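Local structure of histidine--tRNA ligase (Thermus thermophilus, 1ADY) at residues 42-47 against 76-81; 110-115 against 122-127; 126-131 against 304-309. The protein catalyses the ATP-dependent attachment of L-histidine to tRNA(His), releasing AMP and diphosphate, as a homodimeric class-II aminoacyl-tRNA synthetase. All blocks are in the same frame, centred on the assembly; numbering follows the deposited sequence.

Contact 1: residues 42-47 against 76-81. With HAM (histidyl-adenosine monophosphate), chain F.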
loop_
_atom_site.group_PDB
_atom_site.type_symbol
_atom_site.label_atom_id
_atom_site.label_comp_id
_atom_site.label_asym_id
_atom_site.label_seq_id
_atom_site.Cartn_x
_atom_site.Cartn_y
_atom_site.Cartn_z
ATOM N N PRO A 42 10.910 -1.646 -1.086
ATOM C CA PRO A 42 10.401 -3.017 -1.134
ATOM C C PRO A 42 10.046 -3.549 0.250
ATOM O O PRO A 42 10.590 -3.095 1.255
ATOM C CB PRO A 42 11.573 -3.785 -1.731
ATOM C CG PRO A 42 12.187 -2.781 -2.644
ATOM C CD PRO A 42 12.208 -1.559 -1.776
ATOM N N ILE A 43 9.145 -4.527 0.286
ATOM C CA ILE A 43 8.702 -5.152 1.528
ATOM C C ILE A 43 9.852 -5.860 2.254
ATOM O O ILE A 43 9.811 -6.040 3.474
ATOM C CB ILE A 43 7.544 -6.143 1.248
ATOM C CG1 ILE A 43 6.305 -5.372 0.790
ATOM C CG2 ILE A 43 7.228 -6.993 2.477
ATOM C CD1 ILE A 43 5.663 -4.517 1.867
ATOM N N PHE A 44 10.865 -6.280 1.504
ATOM C CA PHE A 44 12.017 -6.942 2.099
ATOM C C PHE A 44 13.339 -6.432 1.534
ATOM O O PHE A 44 13.407 -5.927 0.403
ATOM C CB PHE A 44 11.914 -8.475 1.980
ATOM C CG PHE A 44 11.568 -8.973 0.597
ATOM C CD1 PHE A 44 12.442 -8.793 -0.473
ATOM C CD2 PHE A 44 10.371 -9.645 0.372
ATOM C CE1 PHE A 44 12.132 -9.274 -1.743
ATOM C CE2 PHE A 44 10.049 -10.131 -0.897
ATOM C CZ PHE A 44 10.934 -9.944 -1.955
ATOM N N GLU A 45 14.379 -6.527 2.350
ATOM C CA GLU A 45 15.713 -6.090 1.962
ATOM C C GLU A 45 16.673 -7.219 2.320
ATOM O O GLU A 45 16.269 -8.198 2.957
ATOM C CB GLU A 45 16.113 -4.830 2.749
ATOM C CG GLU A 45 15.187 -3.618 2.586
ATOM C CD GLU A 45 15.592 -2.667 1.460
ATOM O OE1 GLU A 45 16.568 -2.952 0.726
ATOM O OE2 GLU A 45 14.927 -1.617 1.323
ATOM N N GLU A 46 17.928 -7.105 1.886
ATOM C CA GLU A 46 18.934 -8.109 2.219
ATOM C C GLU A 46 19.028 -8.037 3.735
ATOM O O GLU A 46 19.187 -6.949 4.287
ATOM C CB GLU A 46 20.295 -7.741 1.634
ATOM C CG GLU A 46 20.342 -7.650 0.125
ATOM C CD GLU A 46 21.723 -7.286 -0.390
ATOM O OE1 GLU A 46 22.722 -7.789 0.172
ATOM O OE2 GLU A 46 21.811 -6.497 -1.357
ATOM N N THR A 47 18.943 -9.182 4.399
ATOM C CA THR A 47 18.991 -9.244 5.854
ATOM C C THR A 47 20.026 -8.315 6.509
ATOM O O THR A 47 19.756 -7.730 7.559
ATOM C CB THR A 47 19.203 -10.700 6.326
ATOM O OG1 THR A 47 18.914 -10.798 7.726
ATOM C CG2 THR A 47 20.639 -11.153 6.069
ATOM N N LEU A 76 17.011 -12.819 3.034
ATOM C CA LEU A 76 16.168 -11.633 2.957
ATOM C C LEU A 76 15.354 -11.499 4.235
ATOM O O LEU A 76 15.073 -12.491 4.901
ATOM C CB LEU A 76 15.224 -11.754 1.755
ATOM C CG LEU A 76 15.677 -11.309 0.358
ATOM C CD1 LEU A 76 17.160 -11.527 0.141
ATOM C CD2 LEU A 76 14.864 -12.044 -0.696
ATOM N N THR A 77 14.952 -10.278 4.564
ATOM C CA THR A 77 14.158 -10.060 5.763
ATOM C C THR A 77 13.010 -9.082 5.524
ATOM O O THR A 77 13.144 -8.089 4.796
ATOM C CB THR A 77 15.026 -9.561 6.932
ATOM O OG1 THR A 77 16.067 -10.509 7.189
ATOM C CG2 THR A 77 14.195 -9.408 8.188
ATOM N N LEU A 78 11.862 -9.418 6.099
ATOM C CA LEU A 78 10.666 -8.601 6.009
ATOM C C LEU A 78 10.917 -7.330 6.795
ATOM O O LEU A 78 11.159 -7.377 7.999
ATOM C CB LEU A 78 9.475 -9.350 6.609
ATOM C CG LEU A 78 8.414 -9.914 5.656
ATOM C CD1 LEU A 78 9.069 -10.640 4.496
ATOM C CD2 LEU A 78 7.473 -10.834 6.418
ATOM N N ARG A 79 10.899 -6.205 6.091
ATOM C CA ARG A 79 11.123 -4.889 6.679
ATOM C C ARG A 79 10.409 -4.653 8.015
ATOM O O ARG A 79 9.176 -4.674 8.089
ATOM C CB ARG A 79 10.745 -3.812 5.653
ATOM C CG ARG A 79 10.143 -2.548 6.221
ATOM C CD ARG A 79 8.787 -2.273 5.589
ATOM N NE ARG A 79 8.904 -1.707 4.250
ATOM C CZ ARG A 79 7.896 -1.150 3.585
ATOM N NH1 ARG A 79 6.690 -1.082 4.133
ATOM N NH2 ARG A 79 8.102 -0.640 2.378
ATOM N N PRO A 80 11.186 -4.485 9.100
ATOM C CA PRO A 80 10.650 -4.244 10.445
ATOM C C PRO A 80 10.577 -2.751 10.777
ATOM O O PRO A 80 9.867 -2.348 11.703
ATOM C CB PRO A 80 11.670 -4.947 11.333
ATOM C CG PRO A 80 12.949 -4.651 10.643
ATOM C CD PRO A 80 12.619 -4.838 9.164
ATOM N N GLU A 81 11.295 -1.942 9.997
ATOM C CA GLU A 81 11.369 -0.500 10.189
ATOM C C GLU A 81 11.867 0.144 8.892
ATOM O O GLU A 81 12.567 -0.497 8.114
ATOM C CB GLU A 81 12.281 -0.208 11.391
ATOM C CG GLU A 81 13.062 1.075 11.356
ATOM C CD GLU A 81 14.434 0.913 10.743
ATOM O OE1 GLU A 81 15.017 -0.187 10.834
ATOM O OE2 GLU A 81 14.935 1.890 10.170
HETATM P P HAM F . 10.069 2.575 16.516
HETATM O O1P HAM F . 10.690 1.248 16.326
HETATM O O2P HAM F . 10.188 3.138 17.878
HETATM O O3P HAM F . 10.673 3.554 15.391
HETATM O "O5'" HAM F . 8.491 2.541 16.254
HETATM C "C5'" HAM F . 7.811 3.773 16.015
HETATM C "C4'" HAM F . 6.306 3.609 16.110
HETATM O "O4'" HAM F . 5.893 2.454 15.361
HETATM C "C3'" HAM F . 5.851 3.333 17.530
HETATM O "O3'" HAM F . 5.678 4.500 18.336
HETATM C "C2'" HAM F . 4.491 2.726 17.251
HETATM O "O2'" HAM F . 3.489 3.723 16.975
HETATM C "C1'" HAM F . 4.761 1.874 16.018
HETATM N N9 HAM F . 5.017 0.443 16.279
HETATM C C8 HAM F . 6.196 -0.149 16.545
HETATM N N7 HAM F . 6.048 -1.448 16.832
HETATM C C5 HAM F . 4.731 -1.625 16.720
HETATM C C6 HAM F . 4.059 -2.836 16.954
HETATM N N6 HAM F . 4.710 -3.907 17.317
HETATM N N1 HAM F . 2.723 -2.820 16.760
HETATM C C2 HAM F . 2.095 -1.701 16.401
HETATM N N3 HAM F . 2.727 -0.541 16.217
HETATM C C4 HAM F . 4.071 -0.501 16.367
HETATM C C HAM F . 11.180 3.363 14.063
HETATM O O HAM F . 10.835 2.392 13.410
HETATM C CA HAM F . 12.194 4.335 13.468
HETATM N N HAM F . 12.751 3.803 12.239
HETATM C CB HAM F . 11.545 5.701 13.200
HETATM C CG HAM F . 12.491 6.698 12.604
HETATM C CD2 HAM F . 12.510 7.293 11.388
HETATM N ND1 HAM F . 13.643 7.104 13.245
HETATM C CE1 HAM F . 14.341 7.881 12.438
HETATM N NE2 HAM F . 13.681 8.007 11.302
#

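Contact 2: residues 110-115 against 122-127. With HAM (histidyl-adenosine monophosphate), chain F.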
loop_
_atom_site.group_PDB
_atom_site.type_symbol
_atom_site.label_atom_id
_atom_site.label_comp_id
_atom_site.label_asym_id
_atom_site.label_seq_id
_atom_site.Cartn_x
_atom_site.Cartn_y
_atom_site.Cartn_z
ATOM N N MET A 110 4.815 -2.844 8.203
ATOM C CA MET A 110 6.085 -3.205 8.813
ATOM C C MET A 110 5.811 -4.522 9.519
ATOM O O MET A 110 4.711 -4.734 10.037
ATOM C CB MET A 110 6.515 -2.160 9.833
ATOM C CG MET A 110 6.794 -0.786 9.262
ATOM S SD MET A 110 8.267 -0.729 8.240
ATOM C CE MET A 110 7.990 0.804 7.353
ATOM N N PHE A 111 6.815 -5.386 9.572
ATOM C CA PHE A 111 6.648 -6.698 10.181
ATOM C C PHE A 111 7.663 -6.979 11.275
ATOM O O PHE A 111 8.879 -6.965 11.044
ATOM C CB PHE A 111 6.741 -7.769 9.094
ATOM C CG PHE A 111 6.166 -7.330 7.775
ATOM C CD1 PHE A 111 4.807 -7.486 7.509
ATOM C CD2 PHE A 111 6.974 -6.700 6.830
ATOM C CE1 PHE A 111 4.260 -7.018 6.325
ATOM C CE2 PHE A 111 6.437 -6.229 5.641
ATOM C CZ PHE A 111 5.076 -6.385 5.385
ATOM N N ARG A 112 7.144 -7.262 12.464
ATOM C CA ARG A 112 7.969 -7.563 13.622
ATOM C C ARG A 112 7.508 -8.872 14.242
ATOM O O ARG A 112 6.357 -9.000 14.657
ATOM C CB ARG A 112 7.893 -6.440 14.660
ATOM C CG ARG A 112 9.236 -5.784 14.941
ATOM C CD ARG A 112 9.345 -4.426 14.285
ATOM N NE ARG A 112 8.856 -3.371 15.168
ATOM C CZ ARG A 112 9.339 -2.130 15.197
ATOM N NH1 ARG A 112 10.325 -1.767 14.384
ATOM N NH2 ARG A 112 8.871 -1.266 16.085
ATOM N N ALA A 113 8.422 -9.836 14.310
ATOM C CA ALA A 113 8.130 -11.158 14.857
ATOM C C ALA A 113 8.081 -11.196 16.375
ATOM O O ALA A 113 8.852 -11.916 17.006
ATOM C CB ALA A 113 9.146 -12.172 14.350
ATOM N N GLU A 114 7.164 -10.443 16.966
ATOM C CA GLU A 114 7.049 -10.434 18.413
ATOM C C GLU A 114 5.666 -10.901 18.826
ATOM O O GLU A 114 4.701 -10.755 18.068
ATOM C CB GLU A 114 7.337 -9.038 18.968
ATOM C CG GLU A 114 6.267 -8.010 18.675
ATOM C CD GLU A 114 6.780 -6.581 18.793
ATOM O OE1 GLU A 114 7.566 -6.301 19.729
ATOM O OE2 GLU A 114 6.415 -5.762 17.935
ATOM N N ARG A 115 5.569 -11.469 20.021
ATOM C CA ARG A 115 4.292 -11.970 20.545
ATOM C C ARG A 115 3.319 -10.805 20.671
ATOM O O ARG A 115 3.547 -9.862 21.440
ATOM C CB ARG A 115 4.508 -12.659 21.888
ATOM C CG ARG A 115 5.609 -13.703 21.845
ATOM C CD ARG A 115 5.834 -14.332 23.193
ATOM N NE ARG A 115 7.112 -15.037 23.239
ATOM C CZ ARG A 115 7.476 -15.842 24.228
ATOM N NH1 ARG A 115 6.648 -16.051 25.249
ATOM N NH2 ARG A 115 8.678 -16.406 24.203
ATOM N N ARG A 122 1.870 -8.039 14.621
ATOM C CA ARG A 122 3.017 -8.613 13.928
ATOM C C ARG A 122 3.175 -7.891 12.602
ATOM O O ARG A 122 4.274 -7.812 12.052
ATOM C CB ARG A 122 2.871 -10.122 13.747
ATOM C CG ARG A 122 3.773 -10.892 14.696
ATOM C CD ARG A 122 3.012 -11.907 15.522
ATOM N NE ARG A 122 2.682 -13.107 14.759
ATOM C CZ ARG A 122 3.556 -14.053 14.429
ATOM N NH1 ARG A 122 4.831 -13.949 14.794
ATOM N NH2 ARG A 122 3.155 -15.109 13.730
ATOM N N GLN A 123 2.057 -7.381 12.094
ATOM C CA GLN A 123 2.045 -6.598 10.870
ATOM C C GLN A 123 1.275 -5.332 11.189
ATOM O O GLN A 123 0.071 -5.373 11.472
ATOM C CB GLN A 123 1.360 -7.305 9.699
ATOM C CG GLN A 123 1.441 -6.448 8.430
ATOM C CD GLN A 123 0.576 -6.936 7.290
ATOM O OE1 GLN A 123 0.712 -8.065 6.825
ATOM N NE2 GLN A 123 -0.297 -6.067 6.805
ATOM N N PHE A 124 1.981 -4.211 11.170
ATOM C CA PHE A 124 1.374 -2.928 11.454
ATOM C C PHE A 124 1.726 -1.992 10.313
ATOM O O PHE A 124 2.438 -2.378 9.386
ATOM C CB PHE A 124 1.880 -2.389 12.792
ATOM C CG PHE A 124 3.374 -2.455 12.949
ATOM C CD1 PHE A 124 3.995 -3.644 13.311
ATOM C CD2 PHE A 124 4.161 -1.329 12.724
ATOM C CE1 PHE A 124 5.380 -3.707 13.450
ATOM C CE2 PHE A 124 5.543 -1.387 12.861
ATOM C CZ PHE A 124 6.154 -2.576 13.222
ATOM N N HIS A 125 1.198 -0.775 10.359
ATOM C CA HIS A 125 1.463 0.215 9.320
ATOM C C HIS A 125 1.901 1.524 9.962
ATOM O O HIS A 125 1.303 1.963 10.947
ATOM C CB HIS A 125 0.201 0.471 8.493
ATOM C CG HIS A 125 -0.337 -0.746 7.810
ATOM N ND1 HIS A 125 -1.110 -1.682 8.462
ATOM C CD2 HIS A 125 -0.222 -1.174 6.531
ATOM C CE1 HIS A 125 -1.449 -2.635 7.612
ATOM N NE2 HIS A 125 -0.923 -2.349 6.434
ATOM N N GLN A 126 2.918 2.157 9.390
ATOM C CA GLN A 126 3.410 3.420 9.927
ATOM C C GLN A 126 3.779 4.425 8.847
ATOM O O GLN A 126 4.148 4.045 7.735
ATOM C CB GLN A 126 4.617 3.189 10.844
ATOM C CG GLN A 126 5.882 2.696 10.146
ATOM C CD GLN A 126 7.057 2.479 11.105
ATOM O OE1 GLN A 126 6.878 2.033 12.244
ATOM N NE2 GLN A 126 8.266 2.778 10.635
ATOM N N VAL A 127 3.609 5.706 9.164
ATOM C CA VAL A 127 3.966 6.789 8.250
ATOM C C VAL A 127 5.403 7.106 8.625
ATOM O O VAL A 127 5.716 7.264 9.808
ATOM C CB VAL A 127 3.063 8.024 8.453
ATOM C CG1 VAL A 127 3.565 9.192 7.622
ATOM C CG2 VAL A 127 1.627 7.683 8.076
HETATM P P HAM F . 10.069 2.575 16.516
HETATM O O1P HAM F . 10.690 1.248 16.326
HETATM O O2P HAM F . 10.188 3.138 17.878
HETATM O O3P HAM F . 10.673 3.554 15.391
HETATM O "O5'" HAM F . 8.491 2.541 16.254
HETATM C "C5'" HAM F . 7.811 3.773 16.015
HETATM C "C4'" HAM F . 6.306 3.609 16.110
HETATM O "O4'" HAM F . 5.893 2.454 15.361
HETATM C "C3'" HAM F . 5.851 3.333 17.530
HETATM O "O3'" HAM F . 5.678 4.500 18.336
HETATM C "C2'" HAM F . 4.491 2.726 17.251
HETATM O "O2'" HAM F . 3.489 3.723 16.975
HETATM C "C1'" HAM F . 4.761 1.874 16.018
HETATM N N9 HAM F . 5.017 0.443 16.279
HETATM C C8 HAM F . 6.196 -0.149 16.545
HETATM N N7 HAM F . 6.048 -1.448 16.832
HETATM C C5 HAM F . 4.731 -1.625 16.720
HETATM C C6 HAM F . 4.059 -2.836 16.954
HETATM N N6 HAM F . 4.710 -3.907 17.317
HETATM N N1 HAM F . 2.723 -2.820 16.760
HETATM C C2 HAM F . 2.095 -1.701 16.401
HETATM N N3 HAM F . 2.727 -0.541 16.217
HETATM C C4 HAM F . 4.071 -0.501 16.367
HETATM C C HAM F . 11.180 3.363 14.063
HETATM O O HAM F . 10.835 2.392 13.410
HETATM C CA HAM F . 12.194 4.335 13.468
HETATM N N HAM F . 12.751 3.803 12.239
HETATM C CB HAM F . 11.545 5.701 13.200
HETATM C CG HAM F . 12.491 6.698 12.604
HETATM C CD2 HAM F . 12.510 7.293 11.388
HETATM N ND1 HAM F . 13.643 7.104 13.245
HETATM C CE1 HAM F . 14.341 7.881 12.438
HETATM N NE2 HAM F . 13.681 8.007 11.302
#

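Contact 3: residues 126-131 against 304-309. With HAM (histidyl-adenosine monophosphate), chain F.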
loop_
_atom_site.group_PDB
_atom_site.type_symbol
_atom_site.label_atom_id
_atom_site.label_comp_id
_atom_site.label_asym_id
_atom_site.label_seq_id
_atom_site.Cartn_x
_atom_site.Cartn_y
_atom_site.Cartn_z
ATOM N N GLN A 126 2.918 2.157 9.390
ATOM C CA GLN A 126 3.410 3.420 9.927
ATOM C C GLN A 126 3.779 4.425 8.847
ATOM O O GLN A 126 4.148 4.045 7.735
ATOM C CB GLN A 126 4.617 3.189 10.844
ATOM C CG GLN A 126 5.882 2.696 10.146
ATOM C CD GLN A 126 7.057 2.479 11.105
ATOM O OE1 GLN A 126 6.878 2.033 12.244
ATOM N NE2 GLN A 126 8.266 2.778 10.635
ATOM N N VAL A 127 3.609 5.706 9.164
ATOM C CA VAL A 127 3.966 6.789 8.250
ATOM C C VAL A 127 5.403 7.106 8.625
ATOM O O VAL A 127 5.716 7.264 9.808
ATOM C CB VAL A 127 3.063 8.024 8.453
ATOM C CG1 VAL A 127 3.565 9.192 7.622
ATOM C CG2 VAL A 127 1.627 7.683 8.076
ATOM N N ASN A 128 6.276 7.203 7.634
ATOM C CA ASN A 128 7.686 7.434 7.891
ATOM C C ASN A 128 8.221 8.677 7.209
ATOM O O ASN A 128 8.054 8.838 6.002
ATOM C CB ASN A 128 8.464 6.202 7.415
ATOM C CG ASN A 128 9.901 6.192 7.888
ATOM O OD1 ASN A 128 10.230 5.547 8.888
ATOM N ND2 ASN A 128 10.778 6.853 7.138
ATOM N N TYR A 129 8.889 9.535 7.979
ATOM C CA TYR A 129 9.482 10.769 7.459
ATOM C C TYR A 129 10.990 10.763 7.685
ATOM O O TYR A 129 11.452 10.350 8.748
ATOM C CB TYR A 129 8.874 11.996 8.135
ATOM C CG TYR A 129 9.630 13.265 7.845
ATOM C CD1 TYR A 129 9.568 13.865 6.592
ATOM C CD2 TYR A 129 10.430 13.851 8.818
ATOM C CE1 TYR A 129 10.294 15.026 6.308
ATOM C CE2 TYR A 129 11.159 15.009 8.551
ATOM C CZ TYR A 129 11.088 15.593 7.294
ATOM O OH TYR A 129 11.807 16.736 7.024
ATOM N N GLU A 130 11.732 11.304 6.718
ATOM C CA GLU A 130 13.190 11.348 6.749
ATOM C C GLU A 130 13.747 12.642 6.161
ATOM O O GLU A 130 13.199 13.190 5.200
ATOM C CB GLU A 130 13.739 10.165 5.939
ATOM C CG GLU A 130 14.639 9.202 6.699
ATOM C CD GLU A 130 13.970 8.589 7.915
ATOM O OE1 GLU A 130 13.737 9.336 8.885
ATOM O OE2 GLU A 130 13.696 7.371 7.922
ATOM N N ALA A 131 14.842 13.120 6.742
ATOM C CA ALA A 131 15.525 14.332 6.282
ATOM C C ALA A 131 17.010 13.987 6.261
ATOM O O ALA A 131 17.664 13.940 7.305
ATOM C CB ALA A 131 15.257 15.491 7.235
ATOM N N GLY A 304 14.487 11.956 11.471
ATOM C CA GLY A 304 13.184 11.540 10.990
ATOM C C GLY A 304 12.346 10.880 12.061
ATOM O O GLY A 304 12.803 10.702 13.191
ATOM N N PHE A 305 11.143 10.455 11.698
ATOM C CA PHE A 305 10.256 9.815 12.653
ATOM C C PHE A 305 9.343 8.838 11.935
ATOM O O PHE A 305 9.397 8.712 10.711
ATOM C CB PHE A 305 9.409 10.866 13.376
ATOM C CG PHE A 305 8.418 11.565 12.484
ATOM C CD1 PHE A 305 7.134 11.048 12.304
ATOM C CD2 PHE A 305 8.769 12.733 11.813
ATOM C CE1 PHE A 305 6.215 11.680 11.465
ATOM C CE2 PHE A 305 7.855 13.376 10.972
ATOM C CZ PHE A 305 6.577 12.848 10.800
ATOM N N ALA A 306 8.494 8.170 12.707
ATOM C CA ALA A 306 7.540 7.212 12.184
ATOM C C ALA A 306 6.491 6.945 13.251
ATOM O O ALA A 306 6.827 6.711 14.407
ATOM C CB ALA A 306 8.241 5.926 11.811
ATOM N N PHE A 307 5.221 7.016 12.875
ATOM C CA PHE A 307 4.153 6.761 13.829
ATOM C C PHE A 307 3.244 5.628 13.375
ATOM O O PHE A 307 2.965 5.481 12.179
ATOM C CB PHE A 307 3.346 8.036 14.119
ATOM C CG PHE A 307 2.552 8.558 12.946
ATOM C CD1 PHE A 307 1.288 8.051 12.664
ATOM C CD2 PHE A 307 3.036 9.602 12.167
ATOM C CE1 PHE A 307 0.517 8.580 11.631
ATOM C CE2 PHE A 307 2.271 10.136 11.134
ATOM C CZ PHE A 307 1.009 9.623 10.868
ATOM N N GLY A 308 2.788 4.830 14.336
ATOM C CA GLY A 308 1.912 3.712 14.042
ATOM C C GLY A 308 0.489 4.146 13.770
ATOM O O GLY A 308 -0.208 4.638 14.659
ATOM N N VAL A 309 0.044 3.923 12.539
ATOM C CA VAL A 309 -1.301 4.288 12.119
ATOM C C VAL A 309 -2.369 3.652 13.016
ATOM O O VAL A 309 -3.387 4.279 13.333
ATOM C CB VAL A 309 -1.554 3.879 10.657
ATOM C CG1 VAL A 309 -2.917 4.378 10.199
ATOM C CG2 VAL A 309 -0.449 4.424 9.763
HETATM P P HAM F . 10.069 2.575 16.516
HETATM O O1P HAM F . 10.690 1.248 16.326
HETATM O O2P HAM F . 10.188 3.138 17.878
HETATM O O3P HAM F . 10.673 3.554 15.391
HETATM O "O5'" HAM F . 8.491 2.541 16.254
HETATM C "C5'" HAM F . 7.811 3.773 16.015
HETATM C "C4'" HAM F . 6.306 3.609 16.110
HETATM O "O4'" HAM F . 5.893 2.454 15.361
HETATM C "C3'" HAM F . 5.851 3.333 17.530
HETATM O "O3'" HAM F . 5.678 4.500 18.336
HETATM C "C2'" HAM F . 4.491 2.726 17.251
HETATM O "O2'" HAM F . 3.489 3.723 16.975
HETATM C "C1'" HAM F . 4.761 1.874 16.018
HETATM N N9 HAM F . 5.017 0.443 16.279
HETATM C C8 HAM F . 6.196 -0.149 16.545
HETATM N N7 HAM F . 6.048 -1.448 16.832
HETATM C C5 HAM F . 4.731 -1.625 16.720
HETATM C C6 HAM F . 4.059 -2.836 16.954
HETATM N N6 HAM F . 4.710 -3.907 17.317
HETATM N N1 HAM F . 2.723 -2.820 16.760
HETATM C C2 HAM F . 2.095 -1.701 16.401
HETATM N N3 HAM F . 2.727 -0.541 16.217
HETATM C C4 HAM F . 4.071 -0.501 16.367
HETATM C C HAM F . 11.180 3.363 14.063
HETATM O O HAM F . 10.835 2.392 13.410
HETATM C CA HAM F . 12.194 4.335 13.468
HETATM N N HAM F . 12.751 3.803 12.239
HETATM C CB HAM F . 11.545 5.701 13.200
HETATM C CG HAM F . 12.491 6.698 12.604
HETATM C CD2 HAM F . 12.510 7.293 11.388
HETATM N ND1 HAM F . 13.643 7.104 13.245
HETATM C CE1 HAM F . 14.341 7.881 12.438
HETATM N NE2 HAM F . 13.681 8.007 11.302
#

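Contact 1: residues 42-47 against 76-81
Thr-47 and Thr-77 meet hydroxyl to hydroxyl because their first torsions turn the two oxygens toward each other: Thr-47 OG1 lies opposite its own backbone nitrogen (chi1 -166°), Thr-77 OG1 opposite its carbonyl carbon (chi1 -58°). The two OG1 atoms are hydrogen-bonded at 2.9 Å, and either could be the donor. Thr-67, on the next strand, adds a weak bond to Thr-77 OG1, so the hydroxyls form a short chain. On the other face of the sheet Phe-44 holds CG between its backbone nitrogen and carbonyl carbon (chi1 49°), a setting that lays the CD1-CE1 side of the ring against Leu-76, with Phe-44 CE1 4.0 Å from Leu-76 CD2. Leu-78 reaches the same ring at its edge, near the ring plane, through CD1. Phe-66 of the second subunit packs edge-to-face with Phe-44, which places this apolar patch at the dimer interface.

Between the two faces the backbones run antiparallel. Glu-45 and Thr-77 form the hydrogen-bonded pair, with Thr-77 N giving to Glu-45 O at 2.9 Å and Glu-45 N to Thr-77 O at 3.2 Å. One step past the strand, Arg-79 N binds Ile-43 O at 2.8 Å. The bent chain of Arg-79 then puts one face of its guanidinium against Ile-43, whose CD1 sits 4.2 Å above the plane, toward the rim, while NH1 bonds Pro-109 O. Glu-45 turns its carboxylate elsewhere, into a salt bridge with Arg-88.

The arrangement is that of a small antiparallel sheet with strand 75-78 in the middle, whose edge strand 44-46 begins just past Pro-42. Helix 14-33, strand 37-40 and this proline fit motif 1, the dimer-interface signature of class-II synthetases.

Contact 2: residues 110-115 against 122-127
Phe-124 lies between Met-110 and the adenine of the histidyl-adenylate. Its CG sits between backbone nitrogen and carbonyl carbon (chi1 48°), which lays the ring over Met-110. HAM C5 sits 3.7 Å above the centre of one ring face, and Met-110 covers the opposite face with its carbonyl O and CB. The guanidinium of Arg-112 is turned 59° against this ring and takes Phe-124 CZ over one of its own faces. At its edge, in plane, lies the phosphate: Arg-112 NH2 hydrogen-bonds HAM O1P at 3.1 Å. Glu-114 OE2 comes within 2.6 Å of HAM N6. On the other side of the sheet Phe-111 and Gln-123 point the same way, ring and amide planes 84° apart, and Gln-123 OE1 accepts from Ile-43 N of the second subunit. Backbone bonds join Met-110 and Phe-124, Met-110 N to Phe-124 O at 2.7 Å. With an alanine in place of Phe-124 the adenine is likely to lose the ring against its face, and the Arg-112 guanidinium the surface against one of its own. This is the motif 2 hairpin of class-II synthetases: an aromatic platform for the base beside an arginine that probably offsets the negative charge of the alpha-phosphate.

Contact 3: residues 126-131 against 304-309
Strands 126-131 and 304-308 run antiparallel at 171°, their axes 4.6 Å apart at closest approach, with Val-127 opposite Phe-307 and Tyr-129 opposite Phe-305 as the hydrogen-bonded pairs. They are central neighbours in the mixed sheet of the class-II catalytic domain, where the second strand of motif 2 meets the glycine-rich strand of motif 3. Four backbone bonds join them, Tyr-129 N to Phe-305 O being the straightest, with an N-H...O angle of 170°.

The face carrying Val-127 and Tyr-129 is largely apolar across the contact. Val-127 sets CB over a face of the Phe-307 ring, 3.8 Å from its centroid, in a CH-pi contact, and Val-127 CG2 touches Phe-307 CZ at 3.5 Å. Tyr-129 repeats the theme with CB over the Phe-305 ring. The Tyr-129 and Phe-305 rings themselves meet obliquely, planes 38° apart. Both phenylalanines keep CG between backbone nitrogen and carbonyl carbon, which swings the rings toward the neighbouring strand. Helices 14-33 and 137-153 pack on this face.

The other face looks onto the histidyl-adenylate, with Met-86 of helix 83-92 packed on Asn-128 and Glu-130. The imidazole NE2 of HAM donates to Glu-130 OE1 at 2.8 Å, close to the bare alpha carbon of Gly-304. Asn-128 steadies the same carboxylate: its ND2 meets Glu-130 OE2 from above the carboxylate plane at 3.1 Å. Two residues on from Gly-304, Ala-306 puts its methyl on the adenylate side. At the far end, ahead of helix 309-318, Gly-308 N donates to the ribose O2' of HAM at 2.9 Å.

How the contacts relate
From the N terminus, contact 1 closes first, bringing 76-81 back onto 42-47 over a 28-residue loop of mostly helical and irregular chain. Contact 2 follows in series as a hairpin with only six residues between its segments. Contact 3 starts on the residues where contact 2 ends, Gln-126 and Val-127, and closes across 172 residues, so none nests inside or crosses another. Arg-79 O lies 2.9 Å from Phe-111 N, a probable hydrogen bond joining the small three-stranded sheet to strand 102-111; strand 123-132 then carries the connection to 302-308. Contacts 1 and 2 also reach the second subunit, and all three border the histidyl-adenylate.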